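Local coordinates for protein CT_858 (Chlamydia trachomatis, PDB 3DOR) that is the secreted chlamydial protease CPAF and probably cleaves proteins as a serine-type endopeptidase, at residues Y253-T258 and N340-S345; F295-T300 and I335-N340; V459-Q464 and A482-T487. All blocks are in the same frame, centred on the assembly; numbering follows the deposited sequence.

Interaction 1 of 3, residues Y253-T258 and N340-S345. With SO4 (sulfate ion), chain M.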
ATOM      1  N   TYR B 253      24.111   2.398 -19.684  1.00 27.73           N
ATOM      2  CA  TYR B 253      24.038   0.969 -19.421  1.00 26.82           C
ATOM      3  C   TYR B 253      23.051   0.602 -18.320  1.00 27.42           C
ATOM      4  O   TYR B 253      22.822  -0.571 -18.059  1.00 26.93           O
ATOM      5  CB  TYR B 253      25.442   0.435 -19.094  1.00 26.06           C
ATOM      6  CG  TYR B 253      26.396   0.525 -20.284  1.00 28.13           C
ATOM      7  CD1 TYR B 253      27.240   1.627 -20.457  1.00 27.22           C
ATOM      8  CD2 TYR B 253      26.410  -0.468 -21.262  1.00 25.24           C
ATOM      9  CE1 TYR B 253      28.074   1.733 -21.587  1.00 27.38           C
ATOM     10  CE2 TYR B 253      27.229  -0.369 -22.386  1.00 27.72           C
ATOM     11  CZ  TYR B 253      28.052   0.732 -22.542  1.00 25.27           C
ATOM     12  OH  TYR B 253      28.811   0.839 -23.676  1.00 29.78           O
ATOM     13  N   ASN B 254      22.453   1.609 -17.689  1.00 27.91           N
ATOM     14  CA  ASN B 254      21.477   1.377 -16.624  1.00 29.25           C
ATOM     15  C   ASN B 254      20.222   0.651 -17.120  1.00 28.38           C
ATOM     16  O   ASN B 254      19.690   0.970 -18.182  1.00 27.90           O
ATOM     17  CB  ASN B 254      21.011   2.704 -16.020  1.00 32.76           C
ATOM     18  CG  ASN B 254      21.968   3.268 -14.992  1.00 38.42           C
ATOM     19  OD1 ASN B 254      21.531   3.765 -13.959  1.00 45.75           O
ATOM     20  ND2 ASN B 254      23.267   3.223 -15.271  1.00 39.47           N
ATOM     21  N   ILE B 255      19.743  -0.312 -16.344  1.00 25.06           N
ATOM     22  CA  ILE B 255      18.523  -1.009 -16.703  1.00 26.01           C
ATOM     23  C   ILE B 255      17.422   0.061 -16.667  1.00 26.23           C
ATOM     24  O   ILE B 255      17.350   0.842 -15.723  1.00 24.89           O
ATOM     25  CB  ILE B 255      18.218  -2.131 -15.693  1.00 25.03           C
ATOM     26  CG1 ILE B 255      19.172  -3.314 -15.943  1.00 27.77           C
ATOM     27  CG2 ILE B 255      16.775  -2.584 -15.816  1.00 22.87           C
ATOM     28  CD1 ILE B 255      18.991  -4.487 -14.967  1.00 26.09           C
ATOM     29  N   GLY B 256      16.591   0.114 -17.705  1.00 24.48           N
ATOM     30  CA  GLY B 256      15.539   1.115 -17.748  1.00 24.70           C
ATOM     31  C   GLY B 256      15.971   2.447 -18.346  1.00 25.54           C
ATOM     32  O   GLY B 256      15.171   3.376 -18.448  1.00 28.26           O
ATOM     33  N   SER B 257      17.233   2.552 -18.742  1.00 25.40           N
ATOM     34  CA  SER B 257      17.746   3.782 -19.343  1.00 26.25           C
ATOM     35  C   SER B 257      16.977   4.141 -20.619  1.00 25.96           C
ATOM     36  O   SER B 257      16.777   3.299 -21.498  1.00 23.81           O
ATOM     37  CB  SER B 257      19.237   3.629 -19.670  1.00 25.40           C
ATOM     38  OG  SER B 257      19.638   4.549 -20.673  1.00 25.47           O
ATOM     39  N   THR B 258      16.556   5.398 -20.723  1.00 26.28           N
ATOM     40  CA  THR B 258      15.802   5.847 -21.891  1.00 25.06           C
ATOM     41  C   THR B 258      16.565   5.686 -23.200  1.00 23.44           C
ATOM     42  O   THR B 258      16.022   5.191 -24.187  1.00 20.34           O
ATOM     43  CB  THR B 258      15.370   7.338 -21.744  1.00 26.90           C
ATOM     44  OG1 THR B 258      14.468   7.458 -20.646  1.00 28.88           O
ATOM     45  CG2 THR B 258      14.660   7.832 -22.998  1.00 25.23           C
ATOM     46  N   ASN B 340      17.999  -4.259 -21.677  1.00 23.35           N
ATOM     47  CA  ASN B 340      18.084  -3.598 -20.374  1.00 22.95           C
ATOM     48  C   ASN B 340      16.771  -2.911 -19.993  1.00 22.94           C
ATOM     49  O   ASN B 340      16.720  -1.698 -19.767  1.00 23.92           O
ATOM     50  CB  ASN B 340      19.212  -2.559 -20.403  1.00 22.63           C
ATOM     51  CG  ASN B 340      20.599  -3.185 -20.384  1.00 24.50           C
ATOM     52  OD1 ASN B 340      20.765  -4.397 -20.528  1.00 24.80           O
ATOM     53  ND2 ASN B 340      21.608  -2.347 -20.205  1.00 23.64           N
ATOM     54  N   ASN B 341      15.720  -3.706 -19.903  1.00 22.49           N
ATOM     55  CA  ASN B 341      14.387  -3.219 -19.601  1.00 20.64           C
ATOM     56  C   ASN B 341      13.873  -4.078 -18.445  1.00 21.98           C
ATOM     57  O   ASN B 341      13.797  -5.293 -18.569  1.00 21.94           O
ATOM     58  CB  ASN B 341      13.530  -3.400 -20.852  1.00 22.41           C
ATOM     59  CG  ASN B 341      12.125  -2.893 -20.684  1.00 21.92           C
ATOM     60  OD1 ASN B 341      11.486  -3.135 -19.667  1.00 22.02           O
ATOM     61  ND2 ASN B 341      11.625  -2.191 -21.697  1.00 24.38           N
ATOM     62  N   PRO B 342      13.496  -3.449 -17.318  1.00 22.82           N
ATOM     63  CA  PRO B 342      12.996  -4.117 -16.108  1.00 24.08           C
ATOM     64  C   PRO B 342      11.567  -4.651 -16.114  1.00 25.36           C
ATOM     65  O   PRO B 342      11.147  -5.277 -15.145  1.00 26.15           O
ATOM     66  CB  PRO B 342      13.164  -3.045 -15.045  1.00 23.82           C
ATOM     67  CG  PRO B 342      12.732  -1.805 -15.804  1.00 24.40           C
ATOM     68  CD  PRO B 342      13.474  -1.980 -17.144  1.00 22.95           C
ATOM     69  N   GLY B 343      10.820  -4.417 -17.185  1.00 24.84           N
ATOM     70  CA  GLY B 343       9.441  -4.879 -17.220  1.00 23.76           C
ATOM     71  C   GLY B 343       8.536  -3.772 -16.701  1.00 25.45           C
ATOM     72  O   GLY B 343       8.881  -2.597 -16.819  1.00 24.68           O
ATOM     73  N   GLY B 344       7.390  -4.127 -16.123  1.00 26.54           N
ATOM     74  CA  GLY B 344       6.498  -3.106 -15.609  1.00 26.82           C
ATOM     75  C   GLY B 344       5.024  -3.455 -15.614  1.00 27.85           C
ATOM     76  O   GLY B 344       4.614  -4.478 -15.057  1.00 27.70           O
ATOM     77  N   SER B 345       4.230  -2.599 -16.254  1.00 27.16           N
ATOM     78  CA  SER B 345       2.783  -2.765 -16.327  1.00 26.84           C
ATOM     79  C   SER B 345       2.320  -3.569 -17.532  1.00 27.70           C
ATOM     80  O   SER B 345       2.610  -3.217 -18.681  1.00 28.99           O
ATOM     81  CB  SER B 345       2.102  -1.385 -16.332  1.00 26.98           C
ATOM     82  OG  SER B 345       0.693  -1.502 -16.485  1.00 26.21           O
TER
HETATM   83  S   SO4 M 617      21.924  -0.831 -13.133  1.00 49.70           S
HETATM   84  O1  SO4 M 617      22.998   0.145 -13.535  1.00 50.18           O
HETATM   85  O2  SO4 M 617      21.050  -0.187 -12.108  1.00 51.05           O
HETATM   86  O3  SO4 M 617      21.077  -1.218 -14.303  1.00 46.99           O
HETATM   87  O4  SO4 M 617      22.618  -2.051 -12.591  1.00 50.44           O
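A type II beta turn, N254 to S257, packs here against the loop that leaves the end of a central strand, with I255 and G256 of the turn meeting N340 and P342. The turn is closed by S257 N bonding to N254 O (3.0 Å), and G256 takes its third position with the positive phi, 87°, usual for a glycine there. G256 N donates to the carbonyl O of N340 at 2.7 Å, almost straight at the hydrogen (175°) but approaching from above the carbonyl plane. That oxygen is gripped a second time by R297 NH2, so this buried carbonyl has two donors. Beside the polar bond, the side chains of I255 and P342 run antiparallel past one another: with I255 CG1 beside the backbone N (chi1 -75°), CG2 stands anti to that N and lies 3.6 Å from P342 CD. P342 CD also rests 3.8 Å from G256 CA. I255 N donates to O3 of a sulfate ion, 2.6 Å away, probably a component of the crystallisation medium. Past N340 the second loop is braced by an Asx turn: N341 OD1 accepts from G343 N at 2.9 Å, the donor lying in the carbonyl plane, which fixes the amide's rotation while N341 ND2 reaches I298 O. Segment 253-258 belongs to the loop between helix 194-197 and strand 268-271. Segment 340-345 connects strand 333-337 to helix 346-354, with S345 at that helix's N-cap position, and P342 also touches T300 after strand 290-297.

Interaction 2 of 3, residues F295-T300 and I335-N340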
ATOM      1  N   PHE B 295      14.056   3.419 -35.798  1.00 25.06           N
ATOM      2  CA  PHE B 295      14.703   2.891 -34.606  1.00 23.64           C
ATOM      3  C   PHE B 295      13.947   3.471 -33.414  1.00 24.92           C
ATOM      4  O   PHE B 295      13.735   4.685 -33.318  1.00 23.57           O
ATOM      5  CB  PHE B 295      16.171   3.299 -34.508  1.00 23.77           C
ATOM      6  CG  PHE B 295      16.847   2.813 -33.232  1.00 26.02           C
ATOM      7  CD1 PHE B 295      17.496   1.581 -33.191  1.00 26.17           C
ATOM      8  CD2 PHE B 295      16.784   3.570 -32.062  1.00 24.94           C
ATOM      9  CE1 PHE B 295      18.074   1.108 -32.007  1.00 25.18           C
ATOM     10  CE2 PHE B 295      17.358   3.107 -30.873  1.00 26.60           C
ATOM     11  CZ  PHE B 295      18.003   1.874 -30.845  1.00 27.17           C
ATOM     12  N   LEU B 296      13.539   2.594 -32.512  1.00 24.15           N
ATOM     13  CA  LEU B 296      12.792   2.993 -31.333  1.00 25.28           C
ATOM     14  C   LEU B 296      13.273   2.163 -30.149  1.00 24.37           C
ATOM     15  O   LEU B 296      13.431   0.959 -30.270  1.00 24.24           O
ATOM     16  CB  LEU B 296      11.298   2.737 -31.564  1.00 24.87           C
ATOM     17  CG  LEU B 296      10.279   2.973 -30.440  1.00 28.12           C
ATOM     18  CD1 LEU B 296      10.411   1.906 -29.377  1.00 33.64           C
ATOM     19  CD2 LEU B 296      10.487   4.346 -29.836  1.00 26.59           C
ATOM     20  N   ARG B 297      13.530   2.801 -29.013  1.00 24.56           N
ATOM     21  CA  ARG B 297      13.938   2.046 -27.829  1.00 24.23           C
ATOM     22  C   ARG B 297      12.800   2.104 -26.813  1.00 23.00           C
ATOM     23  O   ARG B 297      12.274   3.187 -26.538  1.00 25.51           O
ATOM     24  CB  ARG B 297      15.222   2.627 -27.210  1.00 23.61           C
ATOM     25  CG  ARG B 297      15.610   1.968 -25.877  1.00 24.78           C
ATOM     26  CD  ARG B 297      16.972   2.424 -25.311  1.00 22.43           C
ATOM     27  NE  ARG B 297      17.072   2.028 -23.907  1.00 24.80           N
ATOM     28  CZ  ARG B 297      17.112   0.763 -23.487  1.00 24.78           C
ATOM     29  NH1 ARG B 297      17.089  -0.243 -24.355  1.00 25.12           N
ATOM     30  NH2 ARG B 297      17.098   0.496 -22.192  1.00 23.77           N
ATOM     31  N   ILE B 298      12.376   0.947 -26.305  1.00 19.56           N
ATOM     32  CA  ILE B 298      11.332   0.900 -25.272  1.00 20.92           C
ATOM     33  C   ILE B 298      12.186   0.595 -24.046  1.00 21.81           C
ATOM     34  O   ILE B 298      12.673  -0.522 -23.888  1.00 23.67           O
ATOM     35  CB  ILE B 298      10.308  -0.244 -25.523  1.00 20.07           C
ATOM     36  CG1 ILE B 298       9.557  -0.004 -26.834  1.00 18.27           C
ATOM     37  CG2 ILE B 298       9.307  -0.318 -24.376  1.00 17.05           C
ATOM     38  CD1 ILE B 298       8.541  -1.108 -27.178  1.00 19.70           C
ATOM     39  N   PRO B 299      12.383   1.588 -23.163  1.00 23.10           N
ATOM     40  CA  PRO B 299      13.207   1.422 -21.965  1.00 22.45           C
ATOM     41  C   PRO B 299      12.616   0.700 -20.756  1.00 24.45           C
ATOM     42  O   PRO B 299      13.340   0.019 -20.017  1.00 25.18           O
ATOM     43  CB  PRO B 299      13.617   2.861 -21.652  1.00 21.88           C
ATOM     44  CG  PRO B 299      12.353   3.610 -21.941  1.00 22.60           C
ATOM     45  CD  PRO B 299      11.812   2.951 -23.219  1.00 23.94           C
ATOM     46  N   THR B 300      11.316   0.848 -20.549  1.00 22.68           N
ATOM     47  CA  THR B 300      10.655   0.213 -19.417  1.00 22.37           C
ATOM     48  C   THR B 300       9.166   0.119 -19.697  1.00 24.89           C
ATOM     49  O   THR B 300       8.655   0.831 -20.569  1.00 24.51           O
ATOM     50  CB  THR B 300      10.838   1.043 -18.131  1.00 22.74           C
ATOM     51  OG1 THR B 300      10.074   0.454 -17.073  1.00 22.06           O
ATOM     52  CG2 THR B 300      10.349   2.478 -18.346  1.00 20.86           C
ATOM     53  N   ILE B 335      13.281  -1.097 -36.134  1.00 21.43           N
ATOM     54  CA  ILE B 335      14.113  -1.781 -35.163  1.00 21.34           C
ATOM     55  C   ILE B 335      13.687  -1.277 -33.789  1.00 22.52           C
ATOM     56  O   ILE B 335      13.634  -0.064 -33.549  1.00 24.43           O
ATOM     57  CB  ILE B 335      15.607  -1.470 -35.354  1.00 21.82           C
ATOM     58  CG1 ILE B 335      16.099  -2.040 -36.694  1.00 20.48           C
ATOM     59  CG2 ILE B 335      16.411  -2.076 -34.200  1.00 22.72           C
ATOM     60  CD1 ILE B 335      17.512  -1.623 -37.042  1.00 21.42           C
ATOM     61  N   ILE B 336      13.359  -2.202 -32.892  1.00 21.60           N
ATOM     62  CA  ILE B 336      12.960  -1.842 -31.537  1.00 19.05           C
ATOM     63  C   ILE B 336      14.021  -2.347 -30.565  1.00 20.62           C
ATOM     64  O   ILE B 336      14.228  -3.563 -30.433  1.00 19.41           O
ATOM     65  CB  ILE B 336      11.589  -2.469 -31.172  1.00 21.08           C
ATOM     66  CG1 ILE B 336      10.486  -1.846 -32.034  1.00 18.98           C
ATOM     67  CG2 ILE B 336      11.286  -2.267 -29.678  1.00 18.86           C
ATOM     68  CD1 ILE B 336       9.107  -2.420 -31.764  1.00 23.11           C
ATOM     69  N   ASP B 337      14.710  -1.423 -29.903  1.00 19.63           N
ATOM     70  CA  ASP B 337      15.722  -1.811 -28.936  1.00 20.74           C
ATOM     71  C   ASP B 337      15.004  -1.958 -27.602  1.00 22.37           C
ATOM     72  O   ASP B 337      14.534  -0.980 -27.031  1.00 21.55           O
ATOM     73  CB  ASP B 337      16.810  -0.742 -28.819  1.00 22.26           C
ATOM     74  CG  ASP B 337      17.762  -1.006 -27.655  1.00 23.72           C
ATOM     75  OD1 ASP B 337      18.522  -0.085 -27.291  1.00 20.88           O
ATOM     76  OD2 ASP B 337      17.746  -2.137 -27.109  1.00 22.06           O
ATOM     77  N   GLN B 338      14.910  -3.183 -27.105  1.00 23.12           N
ATOM     78  CA  GLN B 338      14.231  -3.410 -25.845  1.00 23.36           C
ATOM     79  C   GLN B 338      15.169  -3.996 -24.783  1.00 24.10           C
ATOM     80  O   GLN B 338      14.707  -4.536 -23.777  1.00 21.92           O
ATOM     81  CB  GLN B 338      13.051  -4.353 -26.070  1.00 23.60           C
ATOM     82  CG  GLN B 338      12.069  -4.335 -24.950  1.00 24.49           C
ATOM     83  CD  GLN B 338      11.587  -5.710 -24.562  1.00 24.20           C
ATOM     84  OE1 GLN B 338      10.447  -5.865 -24.142  1.00 26.94           O
ATOM     85  NE2 GLN B 338      12.457  -6.713 -24.674  1.00 23.90           N
ATOM     86  N   THR B 339      16.478  -3.893 -25.010  1.00 23.96           N
ATOM     87  CA  THR B 339      17.468  -4.412 -24.061  1.00 23.73           C
ATOM     88  C   THR B 339      17.458  -3.647 -22.734  1.00 24.74           C
ATOM     89  O   THR B 339      16.964  -2.524 -22.671  1.00 23.24           O
ATOM     90  CB  THR B 339      18.892  -4.319 -24.643  1.00 22.77           C
ATOM     91  OG1 THR B 339      19.181  -2.957 -24.990  1.00 24.02           O
ATOM     92  CG2 THR B 339      19.016  -5.176 -25.889  1.00 20.43           C
ATOM     93  N   ASN B 340      17.999  -4.259 -21.677  1.00 23.35           N
ATOM     94  CA  ASN B 340      18.084  -3.598 -20.374  1.00 22.95           C
ATOM     95  C   ASN B 340      16.771  -2.911 -19.993  1.00 22.94           C
ATOM     96  O   ASN B 340      16.720  -1.698 -19.767  1.00 23.92           O
ATOM     97  CB  ASN B 340      19.212  -2.559 -20.403  1.00 22.63           C
ATOM     98  CG  ASN B 340      20.599  -3.185 -20.384  1.00 24.50           C
ATOM     99  OD1 ASN B 340      20.765  -4.397 -20.528  1.00 24.80           O
ATOM    100  ND2 ASN B 340      21.608  -2.347 -20.205  1.00 23.64           N
TER
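The guanidinium of R297 turns its edge to the T339 carbonyl, with P299 CA 3.9 Å above the plane on one face, not centred over it but near its border. R297 runs out extended from CG to NE, with CG anti to the backbone N (chi1 174°), which carries the guanidinium past D337 to T339. NH1 and NH2 of R297 both grip T339 O, at 2.8 and 3.1 Å, with the oxygen almost in the guanidinium plane, while NE donates to S257 O. The D337 carboxylate is turned 46° from the guanidinium, and its OD1 makes a salt bridge to R297 NH1 at 3.3 Å. T339 N, 3.0 Å from D337 OD2 on the anti side and well out of the carboxylate plane, closes an Asx turn; T339 OG1 adds a second bond, 2.7 Å, on the syn lone pair of D337 OD2. The F295 ring meets D337 obliquely, CZ to CB 3.5 Å, and lies nearly parallel to the ring of Y279 that it touches. Just past the strand end, I298 CD1 packs on I336 CG2 (3.9 Å). The parallel strands are neighbours in the beta-alpha-beta unit 290-297, 316-330 and 333-337; helix 468-478 covers I298 and I336 through F472, while helix 549-564 meets I335.

Interaction 3 of 3, residues V459-Q464 and A482-T487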
ATOM      1  N   VAL B 459      13.232  -6.884 -33.152  1.00 21.23           N
ATOM      2  CA  VAL B 459      13.348  -6.524 -31.743  1.00 19.87           C
ATOM      3  C   VAL B 459      14.682  -6.985 -31.174  1.00 21.96           C
ATOM      4  O   VAL B 459      15.074  -8.146 -31.344  1.00 22.18           O
ATOM      5  CB  VAL B 459      12.215  -7.169 -30.882  1.00 18.68           C
ATOM      6  CG1 VAL B 459      12.309  -6.685 -29.436  1.00 16.57           C
ATOM      7  CG2 VAL B 459      10.870  -6.834 -31.457  1.00 16.22           C
ATOM      8  N   LEU B 460      15.374  -6.077 -30.492  1.00 21.06           N
ATOM      9  CA  LEU B 460      16.658  -6.392 -29.880  1.00 21.08           C
ATOM     10  C   LEU B 460      16.412  -6.679 -28.401  1.00 22.54           C
ATOM     11  O   LEU B 460      15.770  -5.888 -27.702  1.00 20.91           O
ATOM     12  CB  LEU B 460      17.628  -5.220 -30.018  1.00 19.81           C
ATOM     13  CG  LEU B 460      17.738  -4.614 -31.415  1.00 19.62           C
ATOM     14  CD1 LEU B 460      18.679  -3.428 -31.343  1.00 14.94           C
ATOM     15  CD2 LEU B 460      18.227  -5.663 -32.433  1.00 17.63           C
ATOM     16  N   ILE B 461      16.941  -7.806 -27.932  1.00 22.07           N
ATOM     17  CA  ILE B 461      16.767  -8.235 -26.543  1.00 22.83           C
ATOM     18  C   ILE B 461      18.080  -8.728 -25.930  1.00 23.74           C
ATOM     19  O   ILE B 461      19.036  -9.044 -26.644  1.00 23.19           O
ATOM     20  CB  ILE B 461      15.790  -9.427 -26.464  1.00 23.50           C
ATOM     21  CG1 ILE B 461      16.389 -10.623 -27.222  1.00 22.23           C
ATOM     22  CG2 ILE B 461      14.438  -9.061 -27.096  1.00 21.26           C
ATOM     23  CD1 ILE B 461      15.670 -11.961 -26.977  1.00 20.87           C
ATOM     24  N   ASN B 462      18.129  -8.791 -24.608  1.00 20.85           N
ATOM     25  CA  ASN B 462      19.314  -9.319 -23.956  1.00 21.97           C
ATOM     26  C   ASN B 462      18.943  -9.953 -22.617  1.00 22.41           C
ATOM     27  O   ASN B 462      17.756 -10.038 -22.264  1.00 20.93           O
ATOM     28  CB  ASN B 462      20.418  -8.250 -23.812  1.00 19.64           C
ATOM     29  CG  ASN B 462      20.124  -7.213 -22.746  1.00 21.15           C
ATOM     30  OD1 ASN B 462      21.024  -6.482 -22.340  1.00 23.47           O
ATOM     31  ND2 ASN B 462      18.874  -7.133 -22.295  1.00 18.03           N
ATOM     32  N   GLU B 463      19.956 -10.414 -21.894  1.00 23.53           N
ATOM     33  CA  GLU B 463      19.763 -11.101 -20.624  1.00 23.93           C
ATOM     34  C   GLU B 463      19.291 -10.214 -19.490  1.00 24.71           C
ATOM     35  O   GLU B 463      19.044 -10.702 -18.380  1.00 25.48           O
ATOM     36  CB  GLU B 463      21.049 -11.832 -20.209  1.00 24.20           C
ATOM     37  CG  GLU B 463      22.089 -10.977 -19.504  1.00 21.29           C
ATOM     38  CD  GLU B 463      22.805 -10.012 -20.423  1.00 21.97           C
ATOM     39  OE1 GLU B 463      23.604  -9.183 -19.922  1.00 23.18           O
ATOM     40  OE2 GLU B 463      22.583 -10.082 -21.645  1.00 23.33           O
ATOM     41  N   GLN B 464      19.180  -8.916 -19.757  1.00 23.56           N
ATOM     42  CA  GLN B 464      18.692  -7.999 -18.747  1.00 24.15           C
ATOM     43  C   GLN B 464      17.292  -7.471 -19.081  1.00 23.94           C
ATOM     44  O   GLN B 464      16.978  -6.307 -18.839  1.00 20.17           O
ATOM     45  CB  GLN B 464      19.681  -6.845 -18.520  1.00 25.19           C
ATOM     46  CG  GLN B 464      20.975  -7.297 -17.832  1.00 25.89           C
ATOM     47  CD  GLN B 464      21.823  -6.142 -17.325  1.00 25.61           C
ATOM     48  OE1 GLN B 464      22.093  -5.181 -18.051  1.00 26.30           O
ATOM     49  NE2 GLN B 464      22.255  -6.237 -16.076  1.00 26.75           N
ATOM     50  N   ALA B 482       7.481 -10.488 -35.463  1.00 21.68           N
ATOM     51  CA  ALA B 482       8.781  -9.847 -35.561  1.00 22.43           C
ATOM     52  C   ALA B 482       9.953 -10.793 -35.455  1.00 22.46           C
ATOM     53  O   ALA B 482       9.835 -11.906 -34.937  1.00 25.70           O
ATOM     54  CB  ALA B 482       8.910  -8.774 -34.479  1.00 20.26           C
ATOM     55  N   LEU B 483      11.094 -10.319 -35.939  1.00 22.61           N
ATOM     56  CA  LEU B 483      12.342 -11.060 -35.894  1.00 23.10           C
ATOM     57  C   LEU B 483      12.967 -10.670 -34.546  1.00 22.24           C
ATOM     58  O   LEU B 483      13.160  -9.475 -34.281  1.00 21.52           O
ATOM     59  CB  LEU B 483      13.232 -10.597 -37.047  1.00 22.81           C
ATOM     60  CG  LEU B 483      14.318 -11.483 -37.672  1.00 27.65           C
ATOM     61  CD1 LEU B 483      15.658 -10.797 -37.540  1.00 23.11           C
ATOM     62  CD2 LEU B 483      14.329 -12.867 -37.053  1.00 21.26           C
ATOM     63  N   ILE B 484      13.267 -11.646 -33.692  1.00 19.43           N
ATOM     64  CA  ILE B 484      13.852 -11.339 -32.384  1.00 21.72           C
ATOM     65  C   ILE B 484      15.351 -11.622 -32.449  1.00 22.70           C
ATOM     66  O   ILE B 484      15.768 -12.727 -32.800  1.00 23.09           O
ATOM     67  CB  ILE B 484      13.186 -12.167 -31.237  1.00 22.14           C
ATOM     68  CG1 ILE B 484      11.767 -11.666 -30.947  1.00 22.73           C
ATOM     69  CG2 ILE B 484      13.950 -11.962 -29.937  1.00 20.14           C
ATOM     70  CD1 ILE B 484      10.853 -11.718 -32.072  1.00 31.76           C
ATOM     71  N   VAL B 485      16.154 -10.619 -32.098  1.00 22.65           N
ATOM     72  CA  VAL B 485      17.606 -10.726 -32.181  1.00 23.78           C
ATOM     73  C   VAL B 485      18.330 -10.320 -30.897  1.00 22.68           C
ATOM     74  O   VAL B 485      17.896  -9.409 -30.205  1.00 25.80           O
ATOM     75  CB  VAL B 485      18.117  -9.834 -33.340  1.00 21.94           C
ATOM     76  CG1 VAL B 485      19.621  -9.972 -33.510  1.00 18.05           C
ATOM     77  CG2 VAL B 485      17.388 -10.208 -34.625  1.00 22.05           C
ATOM     78  N   GLY B 486      19.436 -11.000 -30.593  1.00 23.05           N
ATOM     79  CA  GLY B 486      20.219 -10.675 -29.410  1.00 22.54           C
ATOM     80  C   GLY B 486      20.508 -11.904 -28.568  1.00 24.76           C
ATOM     81  O   GLY B 486      20.916 -12.951 -29.088  1.00 23.24           O
ATOM     82  N   THR B 487      20.317 -11.779 -27.259  1.00 24.27           N
ATOM     83  CA  THR B 487      20.519 -12.913 -26.379  1.00 24.60           C
ATOM     84  C   THR B 487      19.267 -13.146 -25.533  1.00 24.83           C
ATOM     85  O   THR B 487      18.496 -12.213 -25.261  1.00 23.22           O
ATOM     86  CB  THR B 487      21.787 -12.744 -25.469  1.00 24.93           C
ATOM     87  OG1 THR B 487      21.739 -11.504 -24.750  1.00 24.27           O
ATOM     88  CG2 THR B 487      23.055 -12.781 -26.329  1.00 22.59           C
TER
HETATM   89  O   HOH W   1      23.418 -12.858 -22.680  1.00 33.73           O
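I461 and I484 press together across two parallel strands, the CD1 tip of I461 only 3.4 Å from I484 CG2, tighter than ordinary van der Waals contact. Chi1 of I461, 63°, wedges CG1 between its own backbone N and carbonyl carbon; from there the arm swings over the neighbouring strand, with CG1 3.3 Å from T487 O. Across from the I461 backbone stands G486, which, having no side chain, sets its bare CA 3.4 Å from I461 O where its backbone faces the partner strand. Further back, the V459 CG2 branch meets the A482 methyl, CB, at 4.1 Å. The strands belong to the beta-alpha-beta unit of strand 457-461, helix 468-478 and strand 483-486, and their backbones pair in parallel register, V459 with I484 and L460 with V485. V459, I461 and I484 all pack against helix 468-478, through F472, L476, P473 and K477. On the other face, L460 and V485 touch loosely, CD2 to CB 4.3 Å, and fit against helix 549-564, L460 on Y551 and V555, V485 on L558. Beyond the strand ends, T487 OG1 nestles against N462 CB at 3.6 Å. E463 lies side by side with T487, and a water bridges them, 3.1 Å from E463 OE2 and 3.0 Å from T487 OG1; the other carboxylate oxygen of E463 bonds to S144 of helix 140-150.

Overall arrangement
Interactions 2 and 3, with centres about 10 Å apart, lie in one mixed sheet, where strands 290-297, 333-337, 457-461 and 483-486 run side by side in parallel; backbone bonds from I336 and Q338 to L460 join the two contacts. Interaction 1 sits at the C-terminal ends of these strands, its centre about 9 Å from that of interaction 2 and about 14 Å from that of interaction 3. N340 belongs to both interactions 1 and 2, and R297 ties them through S257 O. Along the chain, interaction 2 falls between the two segments of interaction 1, and interaction 3 follows. The loops at the C-terminal ends of these strands, together with the turn 253-258, are thus held in one cluster.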